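Local coordinates for aldo-keto reductase AKR2E4 (Bombyx mori, PDB 3WCZ), which reduces 3-dehydroecdysone and, less efficiently, phenylglyoxal and isatin with NADPH as cosubstrate, and may help to regulate molting in the silkworm, at residues V77-E81 with L82-T86; L109-D112 with Y113-L116; Q66-A69 with E70-N74; D132-Y136 with L137-Q141; P100-Q103 with E104-K108. All coordinates share one frame; numbering follows the deposited sequence.

Interaction 1: V77-E81 with L82-T86; sequences VTREE and LFVTT. With EDO (1,2-ethanediol), chain D.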
loop_
_atom_site.group_PDB
_atom_site.type_symbol
_atom_site.label_atom_id
_atom_site.label_comp_id
_atom_site.label_asym_id
_atom_site.label_seq_id
_atom_site.Cartn_x
_atom_site.Cartn_y
_atom_site.Cartn_z
ATOM N N VAL A 77 4.931 -18.583 -11.128
ATOM C CA VAL A 77 5.097 -18.588 -9.684
ATOM C C VAL A 77 4.220 -19.666 -9.086
ATOM O O VAL A 77 3.257 -20.099 -9.720
ATOM C CB VAL A 77 4.654 -17.264 -8.989
ATOM C CG1 VAL A 77 5.646 -16.159 -9.275
ATOM C CG2 VAL A 77 3.170 -16.912 -9.304
ATOM N N THR A 78 4.514 -20.045 -7.854
ATOM C CA THR A 78 3.557 -20.816 -7.065
ATOM C C THR A 78 2.877 -19.898 -6.064
ATOM O O THR A 78 3.362 -18.806 -5.789
ATOM C CB THR A 78 4.232 -21.926 -6.307
ATOM O OG1 THR A 78 5.145 -21.346 -5.364
ATOM C CG2 THR A 78 4.968 -22.869 -7.259
ATOM N N ARG A 79 1.764 -20.344 -5.488
ATOM C CA ARG A 79 1.084 -19.526 -4.495
ATOM C C ARG A 79 1.976 -19.106 -3.334
ATOM O O ARG A 79 1.935 -17.949 -2.898
ATOM C CB ARG A 79 -0.134 -20.268 -3.933
ATOM C CG ARG A 79 -0.799 -19.579 -2.717
ATOM C CD ARG A 79 -1.454 -18.287 -3.094
ATOM N NE ARG A 79 -1.978 -17.507 -1.968
ATOM C CZ ARG A 79 -1.321 -16.526 -1.338
ATOM N NH1 ARG A 79 -0.063 -16.225 -1.680
ATOM N NH2 ARG A 79 -1.923 -15.803 -0.389
ATOM N N GLU A 80 2.820 -19.997 -2.836
ATOM C CA GLU A 80 3.625 -19.664 -1.676
ATOM C C GLU A 80 4.720 -18.641 -1.964
ATOM O O GLU A 80 5.242 -18.028 -1.041
ATOM C CB GLU A 80 4.209 -20.939 -1.068
ATOM C CG GLU A 80 3.137 -21.790 -0.398
ATOM C CD GLU A 80 2.631 -21.191 0.914
ATOM O OE1 GLU A 80 3.337 -20.327 1.504
ATOM O OE2 GLU A 80 1.523 -21.596 1.359
ATOM N N GLU A 81 5.044 -18.447 -3.241
ATOM C CA GLU A 81 5.983 -17.426 -3.664
ATOM C C GLU A 81 5.373 -16.035 -3.746
ATOM O O GLU A 81 6.103 -15.050 -3.892
ATOM C CB GLU A 81 6.576 -17.817 -5.020
ATOM C CG GLU A 81 7.522 -18.999 -4.911
ATOM C CD GLU A 81 7.983 -19.570 -6.235
ATOM O OE1 GLU A 81 7.339 -19.396 -7.281
ATOM O OE2 GLU A 81 9.039 -20.254 -6.199
ATOM N N LEU A 82 4.039 -15.939 -3.719
ATOM C CA LEU A 82 3.355 -14.653 -3.800
ATOM C C LEU A 82 2.972 -14.144 -2.430
ATOM O O LEU A 82 2.623 -14.922 -1.559
ATOM C CB LEU A 82 2.095 -14.757 -4.640
ATOM C CG LEU A 82 2.258 -15.026 -6.109
ATOM C CD1 LEU A 82 0.893 -15.249 -6.764
ATOM C CD2 LEU A 82 2.983 -13.866 -6.760
ATOM N N PHE A 83 2.992 -12.829 -2.279
ATOM C CA PHE A 83 2.540 -12.120 -1.095
ATOM C C PHE A 83 1.370 -11.242 -1.519
ATOM O O PHE A 83 1.563 -10.300 -2.281
ATOM C CB PHE A 83 3.691 -11.274 -0.538
ATOM C CG PHE A 83 3.461 -10.760 0.844
ATOM C CD1 PHE A 83 2.571 -9.725 1.078
ATOM C CD2 PHE A 83 4.092 -11.339 1.935
ATOM C CE1 PHE A 83 2.346 -9.264 2.385
ATOM C CE2 PHE A 83 3.847 -10.891 3.214
ATOM C CZ PHE A 83 2.974 -9.866 3.444
ATOM N N VAL A 84 0.164 -11.562 -1.070
ATOM C CA VAL A 84 -1.018 -10.819 -1.446
ATOM C C VAL A 84 -1.508 -10.073 -0.212
ATOM O O VAL A 84 -1.716 -10.667 0.850
ATOM C CB VAL A 84 -2.096 -11.747 -2.021
ATOM C CG1 VAL A 84 -3.216 -10.908 -2.640
ATOM C CG2 VAL A 84 -1.517 -12.647 -3.073
ATOM N N THR A 85 -1.756 -8.788 -0.397
ATOM C CA THR A 85 -2.264 -7.876 0.610
ATOM C C THR A 85 -3.650 -7.395 0.210
ATOM O O THR A 85 -3.838 -6.923 -0.907
ATOM C CB THR A 85 -1.340 -6.657 0.756
ATOM O OG1 THR A 85 -0.077 -7.110 1.221
ATOM C CG2 THR A 85 -1.869 -5.634 1.733
ATOM N N THR A 86 -4.633 -7.500 1.108
ATOM C CA THR A 86 -5.923 -6.862 0.894
ATOM C C THR A 86 -6.381 -6.207 2.197
ATOM O O THR A 86 -5.670 -6.246 3.208
ATOM C CB THR A 86 -6.961 -7.775 0.245
ATOM O OG1 THR A 86 -7.986 -6.928 -0.272
ATOM C CG2 THR A 86 -7.510 -8.824 1.204
HETATM C C1 EDO D . 6.646 -14.117 -0.789
HETATM O O1 EDO D . 7.347 -13.230 0.069
HETATM C C2 EDO D . 5.606 -14.833 0.040
HETATM O O2 EDO D . 6.226 -15.585 1.100
#
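From the 3-10 turn 79-81 just before strand 83-88 of this TIM barrel, Arg79 folds its side chain back over Leu82 and Val84. From CB the chain first heads away from the strand, CG lying anti to the backbone N (chi1 171°); the bend at chi2 then swings the guanidinium back. NH1 reaches Leu82 O at the edge of the group, 3.0 Å away, though the bond is weak because the N-H points off line. Val84 CG2 lies over one guanidinium face, 4.1 Å from NH1. NH2 is engaged outside the turn, by Tyr113 O and in a salt bridge with Asp115, so a long, many-armed arginine suits the place. The turn is closed by Leu82 N bonding to Arg79 O at 3.0 Å, and Glu81 OE1 takes the N-H of Thr78 from above its carboxylate plane. The buried, apolar Leu82 suits its place: it crosses Val77 at about a right angle, Leu82 CD1 resting 3.8 Å from Val77 CG2.

Interaction 2: L109-D112 with Y113-L116; sequences LGLD and YIDL
Between Leu109 and Ile114, which touch, the backbone leaves helix 95-109 at Gly110, whose positive phi (67°) belongs to a Schellman motif; glycine suits the position because that conformation strains residues with a CB. Leu111 and Asp112 then carry the chain round to the strand. The main side-chain contact across this turn is apolar, Leu109 CD1 against Ile114 CD1 at 3.8 Å, the two chains crossing obliquely. Ile114 holds CG1 anti to its backbone N (chi1 -159°), and the bend at chi2 (75°) turns CD1 to Leu109. Leu111 CD1 lies farther off, 4.5 Å from the same methyl, while Leu111 CB packs 3.6 Å from Tyr113 O. Branched aliphatic residues fit here because they pack between helix and sheet without needing polar partners. Tyr113 N is buried with no partner in the model. The Tyr113 ring makes cation-pi contacts with Arg79 and Arg153. This is the helix-to-strand return of a beta-alpha-beta unit of the TIM barrel: the helix end is capped and aliphatic side chains seal it against the next parallel strand.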
loop_
_atom_site.group_PDB
_atom_site.type_symbol
_atom_site.label_atom_id
_atom_site.label_comp_id
_atom_site.label_asym_id
_atom_site.label_seq_id
_atom_site.Cartn_x
_atom_site.Cartn_y
_atom_site.Cartn_z
ATOM N N LEU A 109 -10.712 -13.419 -4.638
ATOM C CA LEU A 109 -9.313 -13.573 -5.051
ATOM C C LEU A 109 -8.973 -14.981 -5.496
ATOM O O LEU A 109 -7.905 -15.208 -6.033
ATOM C CB LEU A 109 -8.357 -13.142 -3.912
ATOM C CG LEU A 109 -8.327 -11.656 -3.548
ATOM C CD1 LEU A 109 -7.733 -11.452 -2.147
ATOM C CD2 LEU A 109 -7.551 -10.888 -4.586
ATOM N N GLY A 110 -9.845 -15.940 -5.215
ATOM C CA GLY A 110 -9.549 -17.338 -5.488
ATOM C C GLY A 110 -8.425 -17.911 -4.636
ATOM O O GLY A 110 -7.698 -18.793 -5.086
ATOM N N LEU A 111 -8.281 -17.416 -3.403
ATOM C CA LEU A 111 -7.199 -17.811 -2.490
ATOM C C LEU A 111 -7.742 -18.468 -1.225
ATOM O O LEU A 111 -8.896 -18.235 -0.870
ATOM C CB LEU A 111 -6.368 -16.581 -2.087
ATOM C CG LEU A 111 -5.788 -15.795 -3.261
ATOM C CD1 LEU A 111 -5.005 -14.597 -2.700
ATOM C CD2 LEU A 111 -4.912 -16.646 -4.174
ATOM N N ASP A 112 -6.918 -19.273 -0.556
ATOM C CA ASP A 112 -7.273 -19.911 0.707
ATOM C C ASP A 112 -6.802 -19.107 1.928
ATOM O O ASP A 112 -7.270 -19.333 3.041
ATOM C CB ASP A 112 -6.634 -21.291 0.806
ATOM C CG ASP A 112 -7.054 -22.215 -0.308
ATOM O OD1 ASP A 112 -8.266 -22.344 -0.548
ATOM O OD2 ASP A 112 -6.156 -22.798 -0.956
ATOM N N TYR A 113 -5.864 -18.188 1.724
ATOM C CA TYR A 113 -5.347 -17.348 2.787
ATOM C C TYR A 113 -4.802 -16.081 2.141
ATOM O O TYR A 113 -4.514 -16.064 0.943
ATOM C CB TYR A 113 -4.228 -18.065 3.590
ATOM C CG TYR A 113 -2.939 -18.250 2.808
ATOM C CD1 TYR A 113 -2.795 -19.318 1.952
ATOM C CD2 TYR A 113 -1.886 -17.339 2.907
ATOM C CE1 TYR A 113 -1.645 -19.495 1.210
ATOM C CE2 TYR A 113 -0.723 -17.506 2.169
ATOM C CZ TYR A 113 -0.611 -18.587 1.307
ATOM O OH TYR A 113 0.545 -18.780 0.571
ATOM N N ILE A 114 -4.711 -15.030 2.948
ATOM C CA ILE A 114 -4.089 -13.777 2.541
ATOM C C ILE A 114 -2.781 -13.634 3.315
ATOM O O ILE A 114 -2.666 -14.072 4.463
ATOM C CB ILE A 114 -5.054 -12.566 2.808
ATOM C CG1 ILE A 114 -4.676 -11.357 1.953
ATOM C CG2 ILE A 114 -5.093 -12.172 4.263
ATOM C CD1 ILE A 114 -5.065 -11.515 0.537
ATOM N N ASP A 115 -1.769 -13.057 2.684
ATOM C CA ASP A 115 -0.492 -12.863 3.366
ATOM C C ASP A 115 -0.560 -11.712 4.341
ATOM O O ASP A 115 0.007 -11.778 5.424
ATOM C CB ASP A 115 0.611 -12.665 2.326
ATOM C CG ASP A 115 0.817 -13.893 1.515
ATOM O OD1 ASP A 115 1.576 -14.787 1.996
ATOM O OD2 ASP A 115 0.174 -14.026 0.453
ATOM N N LEU A 116 -1.285 -10.650 3.987
ATOM C CA LEU A 116 -1.423 -9.477 4.853
ATOM C C LEU A 116 -2.833 -8.948 4.716
ATOM O O LEU A 116 -3.288 -8.659 3.626
ATOM C CB LEU A 116 -0.415 -8.391 4.449
ATOM C CG LEU A 116 -0.453 -7.103 5.253
ATOM C CD1 LEU A 116 -0.233 -7.290 6.718
ATOM C CD2 LEU A 116 0.606 -6.180 4.693
#

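Interaction 3: Q66-A69 with E70-N74; sequences QGIA and EAIAN
Ile68 and Ile72 lie side by side one turn apart on helix 61-73 and point the same way, Ile68 CG2 touching Ile72 CD1 at 3.7 Å. In each of them CG1 is anti to the carbonyl carbon (chi1 -70° in both), which leaves CG2 anti to the backbone N; the matching torsions keep the two branched chains in step, and Ile72 CG1 also lies 3.4 Å from Ile68 O. That carbonyl is held in turn by Ile72 N, 2.9 Å away and nearly along the C=O axis. The bonds from Glu70 N to Gln66 O, Ala71 N to Gly67 O and Ala73 N to Ala69 O continue the same alpha-helical ladder, with Asn74 N bonding to Glu70 O at its last turn. Glu70 stretches its chain beside the preceding turn, CG 3.3 Å from Gln66 O, and its carboxylate pairs with Arg38 in a salt bridge, a good use of a long acidic side chain at a partly exposed site. Ala71 puts only a methyl against Ile45 of helix 35-46; one turn earlier Gly67, also buried, has no side chain. Ile68 reaches Val41 of that helix and Leu82 in the loop before strand 83-88, while Ile72 meets Val77 and Arg79. The helix thus belongs to the beta-alpha-beta unit formed with strands 51-53 and 83-88, packed between helix 35-46 and the chain that enters the second strand.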
loop_
_atom_site.group_PDB
_atom_site.type_symbol
_atom_site.label_atom_id
_atom_site.label_comp_id
_atom_site.label_asym_id
_atom_site.label_seq_id
_atom_site.Cartn_x
_atom_site.Cartn_y
_atom_site.Cartn_z
ATOM N N GLN A 66 -7.860 -13.279 -10.940
ATOM C CA GLN A 66 -7.698 -13.791 -12.308
ATOM C C GLN A 66 -6.228 -13.738 -12.734
ATOM O O GLN A 66 -5.728 -14.695 -13.313
ATOM C CB GLN A 66 -8.587 -13.020 -13.308
ATOM C CG GLN A 66 -10.072 -13.293 -13.153
ATOM C CD GLN A 66 -10.911 -12.275 -13.928
ATOM O OE1 GLN A 66 -10.464 -11.185 -14.281
ATOM N NE2 GLN A 66 -12.159 -12.646 -14.206
ATOM N N GLY A 67 -5.561 -12.621 -12.471
ATOM C CA GLY A 67 -4.168 -12.453 -12.831
ATOM C C GLY A 67 -3.263 -13.408 -12.094
ATOM O O GLY A 67 -2.374 -14.022 -12.687
ATOM N N ILE A 68 -3.498 -13.570 -10.794
ATOM C CA ILE A 68 -2.747 -14.523 -9.980
ATOM C C ILE A 68 -2.947 -15.935 -10.510
ATOM O O ILE A 68 -1.991 -16.695 -10.659
ATOM C CB ILE A 68 -3.155 -14.458 -8.515
ATOM C CG1 ILE A 68 -2.668 -13.134 -7.907
ATOM C CG2 ILE A 68 -2.653 -15.665 -7.742
ATOM C CD1 ILE A 68 -3.195 -12.848 -6.544
ATOM N N ALA A 69 -4.199 -16.281 -10.800
ATOM C CA ALA A 69 -4.491 -17.638 -11.250
ATOM C C ALA A 69 -3.791 -17.928 -12.573
ATOM O O ALA A 69 -3.264 -19.022 -12.788
ATOM C CB ALA A 69 -5.988 -17.850 -11.377
ATOM N N GLU A 70 -3.775 -16.942 -13.463
ATOM C CA GLU A 70 -3.092 -17.114 -14.751
ATOM C C GLU A 70 -1.576 -17.241 -14.576
ATOM O O GLU A 70 -0.931 -18.068 -15.221
ATOM C CB GLU A 70 -3.419 -15.956 -15.703
ATOM C CG GLU A 70 -4.831 -16.015 -16.235
ATOM C CD GLU A 70 -5.288 -14.752 -16.953
ATOM O OE1 GLU A 70 -4.629 -13.698 -16.839
ATOM O OE2 GLU A 70 -6.366 -14.821 -17.599
ATOM N N ALA A 71 -1.000 -16.460 -13.662
ATOM C CA ALA A 71 0.427 -16.545 -13.410
ATOM C C ALA A 71 0.801 -17.921 -12.847
ATOM O O ALA A 71 1.835 -18.488 -13.195
ATOM C CB ALA A 71 0.862 -15.438 -12.460
ATOM N N ILE A 72 -0.012 -18.441 -11.931
ATOM C CA ILE A 72 0.224 -19.752 -11.360
ATOM C C ILE A 72 0.034 -20.849 -12.421
ATOM O O ILE A 72 0.895 -21.733 -12.547
ATOM C CB ILE A 72 -0.669 -19.970 -10.128
ATOM C CG1 ILE A 72 -0.203 -19.081 -8.974
ATOM C CG2 ILE A 72 -0.676 -21.435 -9.669
ATOM C CD1 ILE A 72 -1.171 -19.087 -7.759
ATOM N N ALA A 73 -1.025 -20.756 -13.200
ATOM C CA ALA A 73 -1.321 -21.784 -14.199
ATOM C C ALA A 73 -0.292 -21.816 -15.312
ATOM O O ALA A 73 -0.046 -22.873 -15.900
ATOM C CB ALA A 73 -2.723 -21.601 -14.772
ATOM N N ASN A 74 0.326 -20.674 -15.600
ATOM C CA ASN A 74 1.323 -20.610 -16.658
ATOM C C ASN A 74 2.713 -20.884 -16.128
ATOM O O ASN A 74 3.680 -20.841 -16.897
ATOM C CB ASN A 74 1.310 -19.263 -17.374
ATOM C CG ASN A 74 0.131 -19.102 -18.304
ATOM O OD1 ASN A 74 -0.640 -20.038 -18.543
ATOM N ND2 ASN A 74 -0.016 -17.906 -18.849
#

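Interaction 4: D132-Y136 with L137-Q141; sequences DNIDY and LETWQ
Asp135 lays its carboxylate alongside Leu137 and over one face of the Tyr136 ring, with OD1 4.0 Å above the ring plane and over its centre. CG stands anti to the backbone N (chi1 -167°), which carries OD1 to within 3.0 Å of Leu137 N. The N-H points almost straight at it (174°), meeting OD1 from well above the carboxylate plane. This is an N-cap bond: a short acidic side chain suits the site because it can reach a backbone N-H of the first turn, and its negative charge probably interacts favourably with the helix dipole. OD2 serves Arg167 in a salt bridge. Replacing Asp135 with an alanine would probably leave Leu137 N without its capping partner and Arg167 without this carboxylate. The backbone of Asp135 also takes part, its O accepting from Glu138 N at 2.9 Å and weakly from Thr139 N. Leu137 runs beside both neighbours, its CD2 4.0 Å from Tyr136 CE1, and touches Leu168 of helix 162-170. Ile134 CG2 lies 4.1 Å from Glu138 CD, giving the acidic chain an apolar flank while OE2 bonds to Arg95 N. Together these contacts form an N-capped start to helix 136-148, on the outside of the TIM barrel.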
loop_
_atom_site.group_PDB
_atom_site.type_symbol
_atom_site.label_atom_id
_atom_site.label_comp_id
_atom_site.label_asym_id
_atom_site.label_seq_id
_atom_site.Cartn_x
_atom_site.Cartn_y
_atom_site.Cartn_z
ATOM N N ASP A 132 -20.162 5.634 11.969
ATOM C CA ASP A 132 -20.408 4.751 13.086
ATOM C C ASP A 132 -19.263 5.019 14.088
ATOM O O ASP A 132 -18.331 5.816 13.787
ATOM C CB ASP A 132 -20.482 3.298 12.605
ATOM C CG ASP A 132 -21.226 2.385 13.558
ATOM O OD1 ASP A 132 -21.595 2.818 14.686
ATOM O OD2 ASP A 132 -21.448 1.206 13.191
ATOM N N ASN A 133 -19.326 4.402 15.264
ATOM C CA ASN A 133 -18.370 4.718 16.344
ATOM C C ASN A 133 -17.683 3.506 16.961
ATOM O O ASN A 133 -17.172 3.572 18.086
ATOM C CB ASN A 133 -19.054 5.536 17.439
ATOM C CG ASN A 133 -20.257 4.826 18.011
ATOM O OD1 ASN A 133 -20.443 3.620 17.805
ATOM N ND2 ASN A 133 -21.100 5.571 18.729
ATOM N N ILE A 134 -17.671 2.401 16.235
ATOM C CA ILE A 134 -16.961 1.197 16.658
ATOM C C ILE A 134 -15.475 1.500 16.882
ATOM O O ILE A 134 -14.807 2.069 16.024
ATOM C CB ILE A 134 -17.112 0.075 15.602
ATOM C CG1 ILE A 134 -18.596 -0.231 15.354
ATOM C CG2 ILE A 134 -16.375 -1.198 16.049
ATOM C CD1 ILE A 134 -18.846 -1.188 14.209
ATOM N N ASP A 135 -14.963 1.145 18.042
ATOM C CA ASP A 135 -13.548 1.303 18.352
ATOM C C ASP A 135 -12.736 0.370 17.462
ATOM O O ASP A 135 -13.044 -0.808 17.311
ATOM C CB ASP A 135 -13.357 0.939 19.819
ATOM C CG ASP A 135 -12.022 1.336 20.389
ATOM O OD1 ASP A 135 -11.060 1.648 19.645
ATOM O OD2 ASP A 135 -11.920 1.335 21.640
ATOM N N TYR A 136 -11.682 0.919 16.852
ATOM C CA TYR A 136 -10.800 0.101 16.012
ATOM C C TYR A 136 -10.098 -0.969 16.849
ATOM O O TYR A 136 -9.603 -1.944 16.304
ATOM C CB TYR A 136 -9.776 0.971 15.231
ATOM C CG TYR A 136 -8.959 1.866 16.121
ATOM C CD1 TYR A 136 -7.907 1.351 16.866
ATOM C CD2 TYR A 136 -9.236 3.214 16.244
ATOM C CE1 TYR A 136 -7.185 2.144 17.713
ATOM C CE2 TYR A 136 -8.527 4.023 17.107
ATOM C CZ TYR A 136 -7.488 3.488 17.839
ATOM O OH TYR A 136 -6.800 4.282 18.707
ATOM N N LEU A 137 -10.087 -0.825 18.178
ATOM C CA LEU A 137 -9.552 -1.913 19.009
ATOM C C LEU A 137 -10.417 -3.159 18.901
ATOM O O LEU A 137 -9.922 -4.287 18.977
ATOM C CB LEU A 137 -9.429 -1.511 20.478
ATOM C CG LEU A 137 -8.448 -0.420 20.832
ATOM C CD1 LEU A 137 -8.525 -0.222 22.322
ATOM C CD2 LEU A 137 -7.033 -0.780 20.404
ATOM N N GLU A 138 -11.717 -2.973 18.756
ATOM C CA GLU A 138 -12.602 -4.099 18.539
ATOM C C GLU A 138 -12.343 -4.761 17.184
ATOM O O GLU A 138 -12.282 -5.984 17.056
ATOM C CB GLU A 138 -14.057 -3.674 18.648
ATOM C CG GLU A 138 -14.949 -4.808 18.286
ATOM C CD GLU A 138 -16.416 -4.535 18.489
ATOM O OE1 GLU A 138 -16.740 -3.858 19.496
ATOM O OE2 GLU A 138 -17.237 -5.021 17.672
ATOM N N THR A 139 -12.182 -3.932 16.159
ATOM C CA THR A 139 -11.914 -4.437 14.831
ATOM C C THR A 139 -10.619 -5.258 14.874
ATOM O O THR A 139 -10.496 -6.315 14.250
ATOM C CB THR A 139 -11.766 -3.249 13.867
ATOM O OG1 THR A 139 -12.860 -2.343 14.062
ATOM C CG2 THR A 139 -11.712 -3.695 12.417
ATOM N N TRP A 140 -9.640 -4.747 15.623
ATOM C CA TRP A 140 -8.338 -5.403 15.721
ATOM C C TRP A 140 -8.481 -6.770 16.377
ATOM O O TRP A 140 -7.739 -7.704 16.019
ATOM C CB TRP A 140 -7.342 -4.513 16.470
ATOM C CG TRP A 140 -5.939 -5.024 16.413
ATOM C CD1 TRP A 140 -5.215 -5.531 17.447
ATOM C CD2 TRP A 140 -5.112 -5.117 15.259
ATOM N NE1 TRP A 140 -3.978 -5.929 17.003
ATOM C CE2 TRP A 140 -3.884 -5.661 15.663
ATOM C CE3 TRP A 140 -5.294 -4.789 13.907
ATOM C CZ2 TRP A 140 -2.839 -5.890 14.769
ATOM C CZ3 TRP A 140 -4.267 -5.026 13.034
ATOM C CH2 TRP A 140 -3.063 -5.563 13.460
ATOM N N GLN A 141 -9.409 -6.933 17.310
ATOM C CA GLN A 141 -9.615 -8.251 17.833
ATOM C C GLN A 141 -10.123 -9.225 16.769
ATOM O O GLN A 141 -9.695 -10.377 16.728
ATOM C CB GLN A 141 -10.553 -8.200 18.991
ATOM C CG GLN A 141 -10.659 -9.523 19.539
ATOM C CD GLN A 141 -11.453 -9.520 20.746
ATOM O OE1 GLN A 141 -11.724 -8.464 21.331
ATOM N NE2 GLN A 141 -11.844 -10.705 21.163
#

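Interaction 5: P100-Q103 with E104-K108; sequences PALQ and ESLKK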
loop_
_atom_site.group_PDB
_atom_site.type_symbol
_atom_site.label_atom_id
_atom_site.label_comp_id
_atom_site.label_asym_id
_atom_site.label_seq_id
_atom_site.Cartn_x
_atom_site.Cartn_y
_atom_site.Cartn_z
ATOM N N PRO A 100 -15.701 -12.925 8.301
ATOM C CA PRO A 100 -16.504 -13.081 7.087
ATOM C C PRO A 100 -16.094 -12.131 5.957
ATOM O O PRO A 100 -16.161 -12.520 4.785
ATOM C CB PRO A 100 -17.934 -12.812 7.587
ATOM C CG PRO A 100 -17.902 -13.248 9.019
ATOM C CD PRO A 100 -16.540 -12.830 9.513
ATOM N N ALA A 101 -15.704 -10.904 6.285
ATOM C CA ALA A 101 -15.277 -9.987 5.230
ATOM C C ALA A 101 -14.010 -10.517 4.547
ATOM O O ALA A 101 -13.854 -10.421 3.324
ATOM C CB ALA A 101 -15.035 -8.590 5.784
ATOM N N LEU A 102 -13.111 -11.071 5.341
ATOM C CA LEU A 102 -11.890 -11.666 4.777
ATOM C C LEU A 102 -12.227 -12.876 3.908
ATOM O O LEU A 102 -11.672 -13.048 2.814
ATOM C CB LEU A 102 -10.909 -12.038 5.865
ATOM C CG LEU A 102 -9.646 -12.789 5.423
ATOM C CD1 LEU A 102 -8.868 -12.030 4.367
ATOM C CD2 LEU A 102 -8.746 -13.019 6.598
ATOM N N GLN A 103 -13.153 -13.714 4.375
ATOM C CA GLN A 103 -13.536 -14.880 3.597
ATOM C C GLN A 103 -14.147 -14.453 2.258
ATOM O O GLN A 103 -13.940 -15.109 1.236
ATOM C CB GLN A 103 -14.530 -15.732 4.390
ATOM C CG GLN A 103 -13.926 -16.398 5.616
ATOM C CD GLN A 103 -14.978 -17.061 6.522
ATOM O OE1 GLN A 103 -16.037 -16.499 6.760
ATOM N NE2 GLN A 103 -14.664 -18.241 7.025
ATOM N N GLU A 104 -14.894 -13.355 2.254
ATOM C CA GLU A 104 -15.444 -12.829 1.022
ATOM C C GLU A 104 -14.325 -12.362 0.085
ATOM O O GLU A 104 -14.340 -12.653 -1.124
ATOM C CB GLU A 104 -16.446 -11.706 1.326
ATOM C CG GLU A 104 -17.018 -11.005 0.146
ATOM C CD GLU A 104 -18.133 -10.046 0.547
ATOM O OE1 GLU A 104 -18.811 -10.323 1.571
ATOM O OE2 GLU A 104 -18.336 -9.031 -0.156
ATOM N N SER A 105 -13.351 -11.617 0.605
ATOM C CA SER A 105 -12.198 -11.223 -0.199
ATOM C C SER A 105 -11.469 -12.436 -0.774
ATOM O O SER A 105 -11.094 -12.441 -1.957
ATOM C CB SER A 105 -11.237 -10.388 0.640
ATOM O OG SER A 105 -11.641 -9.047 0.732
ATOM N N LEU A 106 -11.223 -13.429 0.065
ATOM C CA LEU A 106 -10.547 -14.629 -0.368
ATOM C C LEU A 106 -11.302 -15.354 -1.477
ATOM O O LEU A 106 -10.682 -15.881 -2.402
ATOM C CB LEU A 106 -10.330 -15.580 0.800
ATOM C CG LEU A 106 -9.312 -15.098 1.838
ATOM C CD1 LEU A 106 -9.285 -16.032 3.051
ATOM C CD2 LEU A 106 -7.888 -14.978 1.280
ATOM N N LYS A 107 -12.621 -15.425 -1.376
ATOM C CA LYS A 107 -13.417 -16.030 -2.438
ATOM C C LYS A 107 -13.241 -15.257 -3.764
ATOM O O LYS A 107 -13.038 -15.864 -4.824
ATOM C CB LYS A 107 -14.895 -16.133 -2.023
ATOM C CG LYS A 107 -15.755 -16.949 -2.984
ATOM C CD LYS A 107 -17.145 -17.133 -2.401
ATOM C CE LYS A 107 -18.012 -18.075 -3.224
ATOM N NZ LYS A 107 -19.376 -18.224 -2.590
ATOM N N LYS A 108 -13.303 -13.928 -3.721
ATOM C CA LYS A 108 -13.106 -13.147 -4.925
ATOM C C LYS A 108 -11.715 -13.342 -5.507
ATOM O O LYS A 108 -11.543 -13.396 -6.721
ATOM C CB LYS A 108 -13.316 -11.681 -4.620
ATOM C CG LYS A 108 -14.756 -11.327 -4.341
ATOM C CD LYS A 108 -14.909 -9.854 -4.026
ATOM C CE LYS A 108 -16.379 -9.441 -3.918
ATOM N NZ LYS A 108 -17.096 -10.080 -2.791
#
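Successive backbone N-H groups from Glu104 to Lys107 bond to the carbonyls of Pro100 to Gln103, making an alpha-helix of the TIM barrel's outer layer. Leu106 N to Leu102 O is 2.8 Å and close to straight. Pro100 fits because the helix is kinked there and its N, lacking a hydrogen, makes no bond to the turn before. On the buried side Leu102 and Leu106 cross at a slant. With Leu102 CG anti to its N (chi1 174°), the bend at chi2 turns CD1 to meet Leu106 CG at 4.0 Å; Leu106 CD1 packs back on Leu102 CG. Both leucines press on Ile114 of the next strand, which suits bulky apolar chains. A serine in place of Leu106 would probably open a gap beside Leu102 and Ile114 and bring a hydroxyl into their apolar packing. Ser105, small enough for its buried site, bonds through OG to Glu61. On the exposed face, Lys108 NZ makes a 3.1 Å salt bridge to Glu104 OE2, on its anti side and 24° out of plane.

Overall arrangement
Interactions 3, 1, 5 and 2 follow one another along the chain and build two consecutive beta-alpha-beta units. Interaction 3 packs on interaction 1 through Ile68 CG2 and Leu82 CD1, 3.7 Å apart. Interactions 1 and 2 meet where neighbouring strands begin: Val84 N probably bonds to Asp115 OD2 at 2.9 Å. Interaction 5 joins interaction 2 through Leu111 N and Leu106 O, a probable hydrogen bond of 3.0 Å. Interaction 4 stands apart, its centre about 19 Å from that of interaction 5, the closest of the four centres. None of the five touches the cofactor; the side chain of Val84 lies about 11 Å from NADP, and that of Ser105 about 10 Å from that of Tyr58, the probable proton donor.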